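Local structure of beta-glucoside kinase (Listeria monocytogenes, 4HTL) at residues T223-C226 with T227-N231; L129-G132 with T133-G137. The protein catalyses the ATP-dependent phosphorylation of cellobiose to cellobiose-6'-phosphate and may also act as a transcriptional regulator of the cellobiose-PTS operon. One frame throughout, in Å; residues are numbered along the deposited sequence.

Contact 1: T223-C226 with T227-N231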
ATOM      1  N   THR A 223      -3.331 -19.756  -1.507  1.00 13.93           N
ATOM      2  CA  THR A 223      -3.848 -18.857  -2.560  1.00 15.18           C
ATOM      3  C   THR A 223      -4.222 -17.486  -1.972  1.00 13.49           C
ATOM      4  O   THR A 223      -3.913 -16.479  -2.546  1.00 15.65           O
ATOM      5  CB  THR A 223      -5.052 -19.478  -3.306  1.00 14.68           C
ATOM      6  OG1 THR A 223      -4.605 -20.637  -4.042  1.00 19.54           O
ATOM      7  CG2 THR A 223      -5.753 -18.440  -4.274  1.00 16.78           C
ATOM      8  N   GLY A 224      -4.841 -17.466  -0.797  1.00 13.76           N
ATOM      9  CA  GLY A 224      -5.158 -16.247  -0.158  1.00 16.02           C
ATOM     10  C   GLY A 224      -3.913 -15.466   0.192  1.00 13.29           C
ATOM     11  O   GLY A 224      -3.856 -14.258   0.001  1.00 14.40           O
ATOM     12  N   ILE A 225      -2.895 -16.147   0.730  1.00 13.99           N
ATOM     13  CA  ILE A 225      -1.635 -15.457   1.041  1.00 13.95           C
ATOM     14  C   ILE A 225      -0.995 -14.855  -0.245  1.00 13.61           C
ATOM     15  O   ILE A 225      -0.568 -13.686  -0.254  1.00 15.30           O
ATOM     16  CB  ILE A 225      -0.620 -16.343   1.750  1.00 13.73           C
ATOM     17  CG1 ILE A 225      -1.181 -16.776   3.110  1.00 15.62           C
ATOM     18  CG2 ILE A 225       0.715 -15.590   1.966  1.00 15.55           C
ATOM     19  CD1 ILE A 225      -0.406 -17.896   3.793  1.00 18.76           C
ATOM     20  N   CYS A 226      -0.985 -15.652  -1.315  1.00 15.17           N
ATOM     21  CA  CYS A 226      -0.460 -15.192  -2.596  1.00 15.97           C
ATOM     22  C   CYS A 226      -1.236 -13.962  -3.133  1.00 17.28           C
ATOM     23  O   CYS A 226      -0.629 -13.100  -3.744  1.00 15.68           O
ATOM     24  CB  CYS A 226      -0.476 -16.307  -3.626  1.00 17.97           C
ATOM     25  SG  CYS A 226       0.786 -17.562  -3.322  1.00 18.62           S
ATOM     26  N   THR A 227      -2.565 -13.925  -2.905  1.00 16.39           N
ATOM     27  CA  THR A 227      -3.400 -12.818  -3.324  1.00 14.94           C
ATOM     28  C   THR A 227      -2.918 -11.549  -2.597  1.00 15.56           C
ATOM     29  O   THR A 227      -2.712 -10.517  -3.220  1.00 15.26           O
ATOM     30  CB  THR A 227      -4.881 -13.119  -3.064  1.00 14.92           C
ATOM     31  OG1 THR A 227      -5.231 -14.321  -3.777  1.00 17.21           O
ATOM     32  CG2 THR A 227      -5.801 -11.959  -3.459  1.00 15.80           C
ATOM     33  N   GLY A 228      -2.748 -11.642  -1.279  1.00 14.36           N
ATOM     34  CA  GLY A 228      -2.265 -10.525  -0.526  1.00 15.01           C
ATOM     35  C   GLY A 228      -0.847 -10.130  -0.884  1.00 14.41           C
ATOM     36  O   GLY A 228      -0.562  -8.938  -0.996  1.00 13.56           O
ATOM     37  N   LEU A 229       0.039 -11.098  -1.068  1.00 15.75           N
ATOM     38  CA  LEU A 229       1.444 -10.794  -1.431  1.00 16.04           C
ATOM     39  C   LEU A 229       1.512 -10.063  -2.780  1.00 15.35           C
ATOM     40  O   LEU A 229       2.221  -9.080  -2.911  1.00 14.50           O
ATOM     41  CB  LEU A 229       2.292 -12.032  -1.494  1.00 15.81           C
ATOM     42  CG  LEU A 229       2.749 -12.715  -0.188  1.00 17.88           C
ATOM     43  CD1 LEU A 229       3.492 -14.021  -0.572  1.00 21.43           C
ATOM     44  CD2 LEU A 229       3.589 -11.771   0.704  1.00 17.76           C
ATOM     45  N   TYR A 230       0.733 -10.507  -3.749  1.00 14.75           N
ATOM     46  CA  TYR A 230       0.706  -9.891  -5.104  1.00 13.27           C
ATOM     47  C   TYR A 230       0.247  -8.451  -4.981  1.00 14.94           C
ATOM     48  O   TYR A 230       0.897  -7.534  -5.463  1.00 15.47           O
ATOM     49  CB  TYR A 230      -0.225 -10.694  -5.961  1.00 14.39           C
ATOM     50  CG  TYR A 230      -0.301 -10.364  -7.437  1.00 12.58           C
ATOM     51  CD1 TYR A 230       0.457 -11.065  -8.372  1.00 14.29           C
ATOM     52  CD2 TYR A 230      -1.132  -9.378  -7.910  1.00 15.16           C
ATOM     53  CE1 TYR A 230       0.328 -10.827  -9.723  1.00 17.14           C
ATOM     54  CE2 TYR A 230      -1.240  -9.125  -9.259  1.00 14.87           C
ATOM     55  CZ  TYR A 230      -0.517  -9.870 -10.163  1.00 15.90           C
ATOM     56  OH  TYR A 230      -0.644  -9.617 -11.496  1.00 20.79           O
ATOM     57  N   ASN A 231      -0.827  -8.228  -4.215  1.00 13.12           N
ATOM     58  CA  ASN A 231      -1.280  -6.866  -4.015  1.00 12.49           C
ATOM     59  C   ASN A 231      -0.162  -5.998  -3.405  1.00 12.03           C
ATOM     60  O   ASN A 231       0.073  -4.847  -3.828  1.00 16.51           O
ATOM     61  CB  ASN A 231      -2.467  -6.791  -3.052  1.00 13.96           C
ATOM     62  CG  ASN A 231      -3.805  -7.242  -3.666  1.00 14.06           C
ATOM     63  OD1 ASN A 231      -3.961  -7.295  -4.877  1.00 15.48           O
ATOM     64  ND2 ASN A 231      -4.807  -7.457  -2.777  1.00 15.35           N
TER
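Thr227 grips the carbonyl oxygen of Thr223 twice, one turn back along the helix. Its backbone N donates to Thr223 O at 2.9 Å, and its hydroxyl OG1 donates to the same Thr223 O at 2.8 Å. The two donors come from opposite faces of the carbonyl plane, the hydroxyl lying 38° out of it. With OG1 set beside its own backbone N (chi1 -58°), threonine can bury its polar group in a helix by turning it back on the main chain. The i to i+4 ladder continues through Gly228 N to Gly224 O, Leu229 N to Ile225 O at 2.8 Å and Tyr230 N to Cys226 O at 2.9 Å; Gly224 and Gly228, one turn apart, add no side-chain bulk to the helix. On another side Ile225 and Leu229 run side by side, CG2 of Ile225 lying 4.1 Å from CD1 of Leu229, branched chains suited to a face packed against a sheet. Thr223 OG1 is bound in turn by His260 and by Thr219 O. Helix 212-236 thus has several buried sides: Ile225 and Leu229 face strand 126-131, Cys226 meets helix 253-261, and the Tyr230 ring stacks on Phe160 of the second subunit.

Contact 2: L129-G132 with T133-G137; sequences LTIG and TGIGG
Strands 129-131 and 135-137 run antiparallel, 166° between their directions, and Thr130 and Gly136 form a hydrogen-bonded pair. Thr130 N donates to Gly136 O at 2.9 Å, and Gly136 N returns a bond to Thr130 O at 2.8 Å, lying in the carbonyl plane on a lone pair. Nearer the turn, Gly132 N meets Gly134 O at 2.9 Å in an almost straight bond (176°), bridging the turn on either side of Thr133.

Leu129, Ile131 and Ile135 share one face of the hairpin. Ile135 is the apolar link between the other two: its CG2 branch meets CD1 of Leu129 at 3.7 Å, while its CD1 end packs 3.8 Å from CG1 of Ile131. CG2 lies anti to the backbone N and CG1 beside that nitrogen, and the turn at chi2 (-75°) brings CD1 to Ile131. Beta-branched isoleucine suits the extended chain and gives this face an apolar surface. On the other face Thr130 stands beside Gly136, its CB 4.0 Å from Gly136 O. Gly132, with both backbone angles strongly negative, takes up a conformation that suits glycine far better than residues with a CB.

Asn175 OD1 accepts from Ile135 N beside the turn, and Leu129 and Ile131 bond along their other edge to the segment around Gly244. The glycine-rich turn, with the side chain of Thr133 about 7 Å from Gly13 of the probable ATP site, is consistent with the second phosphate-binding hairpin of the actin-like ATPase fold to which ROK kinases belong.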
ATOM      1  N   LEU A 129       4.672  -8.927   7.251  1.00 15.79           N
ATOM      2  CA  LEU A 129       3.343  -9.552   7.185  1.00 17.57           C
ATOM      3  C   LEU A 129       3.331 -10.643   8.278  1.00 16.63           C
ATOM      4  O   LEU A 129       4.189 -11.517   8.304  1.00 17.01           O
ATOM      5  CB  LEU A 129       3.137 -10.137   5.813  1.00 17.81           C
ATOM      6  CG  LEU A 129       1.917 -11.063   5.613  1.00 17.09           C
ATOM      7  CD1 LEU A 129       0.593 -10.317   5.834  1.00 19.23           C
ATOM      8  CD2 LEU A 129       1.988 -11.752   4.250  1.00 21.68           C
ATOM      9  N   THR A 130       2.359 -10.558   9.182  1.00 16.09           N
ATOM     10  CA  THR A 130       2.224 -11.507  10.314  1.00 16.47           C
ATOM     11  C   THR A 130       0.941 -12.276  10.131  1.00 16.83           C
ATOM     12  O   THR A 130      -0.104 -11.669  10.035  1.00 19.72           O
ATOM     13  CB  THR A 130       2.263 -10.744  11.632  1.00 17.52           C
ATOM     14  OG1 THR A 130       3.496  -9.955  11.680  1.00 20.94           O
ATOM     15  CG2 THR A 130       2.310 -11.729  12.818  1.00 21.03           C
ATOM     16  N   ILE A 131       1.014 -13.607  10.118  1.00 15.98           N
ATOM     17  CA  ILE A 131      -0.137 -14.480   9.876  1.00 16.10           C
ATOM     18  C   ILE A 131      -0.265 -15.482  11.047  1.00 17.64           C
ATOM     19  O   ILE A 131       0.577 -16.340  11.246  1.00 21.28           O
ATOM     20  CB  ILE A 131       0.014 -15.266   8.585  1.00 17.05           C
ATOM     21  CG1 ILE A 131       0.279 -14.360   7.399  1.00 20.71           C
ATOM     22  CG2 ILE A 131      -1.211 -16.159   8.310  1.00 19.17           C
ATOM     23  CD1 ILE A 131       0.733 -15.098   6.138  1.00 24.05           C
ATOM     24  N   GLY A 132      -1.302 -15.317  11.845  1.00 20.77           N
ATOM     25  CA  GLY A 132      -1.615 -16.298  12.917  1.00 23.47           C
ATOM     26  C   GLY A 132      -3.122 -16.428  13.099  1.00 24.88           C
ATOM     27  O   GLY A 132      -3.795 -16.939  12.222  1.00 23.52           O
ATOM     28  N   THR A 133      -3.635 -15.983  14.238  1.00 28.97           N
ATOM     29  CA  THR A 133      -5.058 -15.904  14.451  1.00 28.61           C
ATOM     30  C   THR A 133      -5.688 -14.806  13.600  1.00 28.04           C
ATOM     31  O   THR A 133      -6.830 -14.957  13.129  1.00 30.22           O
ATOM     32  CB  THR A 133      -5.400 -15.749  15.950  1.00 30.53           C
ATOM     33  OG1 THR A 133      -4.867 -14.517  16.440  1.00 49.67           O
ATOM     34  CG2 THR A 133      -4.820 -16.914  16.729  1.00 35.18           C
ATOM     35  N   GLY A 134      -4.965 -13.702  13.424  1.00 28.80           N
ATOM     36  CA  GLY A 134      -5.326 -12.668  12.468  1.00 29.01           C
ATOM     37  C   GLY A 134      -4.112 -12.325  11.608  1.00 26.99           C
ATOM     38  O   GLY A 134      -3.128 -13.056  11.556  1.00 25.96           O
ATOM     39  N   ILE A 135      -4.214 -11.221  10.889  1.00 27.01           N
ATOM     40  CA  ILE A 135      -3.159 -10.745  10.036  1.00 23.02           C
ATOM     41  C   ILE A 135      -2.712  -9.381  10.529  1.00 26.82           C
ATOM     42  O   ILE A 135      -3.541  -8.516  10.840  1.00 29.70           O
ATOM     43  CB  ILE A 135      -3.643 -10.574   8.612  1.00 25.14           C
ATOM     44  CG1 ILE A 135      -4.240 -11.889   8.075  1.00 26.59           C
ATOM     45  CG2 ILE A 135      -2.580 -10.020   7.692  1.00 25.47           C
ATOM     46  CD1 ILE A 135      -3.260 -12.923   7.722  1.00 28.63           C
ATOM     47  N   GLY A 136      -1.406  -9.218  10.606  1.00 23.28           N
ATOM     48  CA  GLY A 136      -0.768  -7.936  10.914  1.00 24.29           C
ATOM     49  C   GLY A 136       0.111  -7.482   9.780  1.00 20.27           C
ATOM     50  O   GLY A 136       0.593  -8.280   9.013  1.00 17.54           O
ATOM     51  N   GLY A 137       0.335  -6.171   9.736  1.00 19.36           N
ATOM     52  CA  GLY A 137       1.155  -5.535   8.762  1.00 18.49           C
ATOM     53  C   GLY A 137       1.942  -4.404   9.350  1.00 14.94           C
ATOM     54  O   GLY A 137       1.452  -3.666  10.211  1.00 17.98           O
TER

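How the contacts relate
Contact 2 comes first along the chain and contact 1 follows it, yet their centres lie only about 13 Å apart. Hairpin 126-141 belongs to the mixed five-stranded sheet that also holds strands 240-244 and 270-273, and helix 212-236 packs on it. The two contacts touch directly: Ile225 CD1 meets Ile131 CD1 at 3.8 Å, and Leu229 CD2 meets Leu129 CD2 at 3.9 Å, so residues one helical turn apart match alternate residues of one strand. Within one ROK kinase chain, this helix-on-sheet layer connects a hairpin whose turn approaches the probable ATP site with a helix that also borders the second subunit.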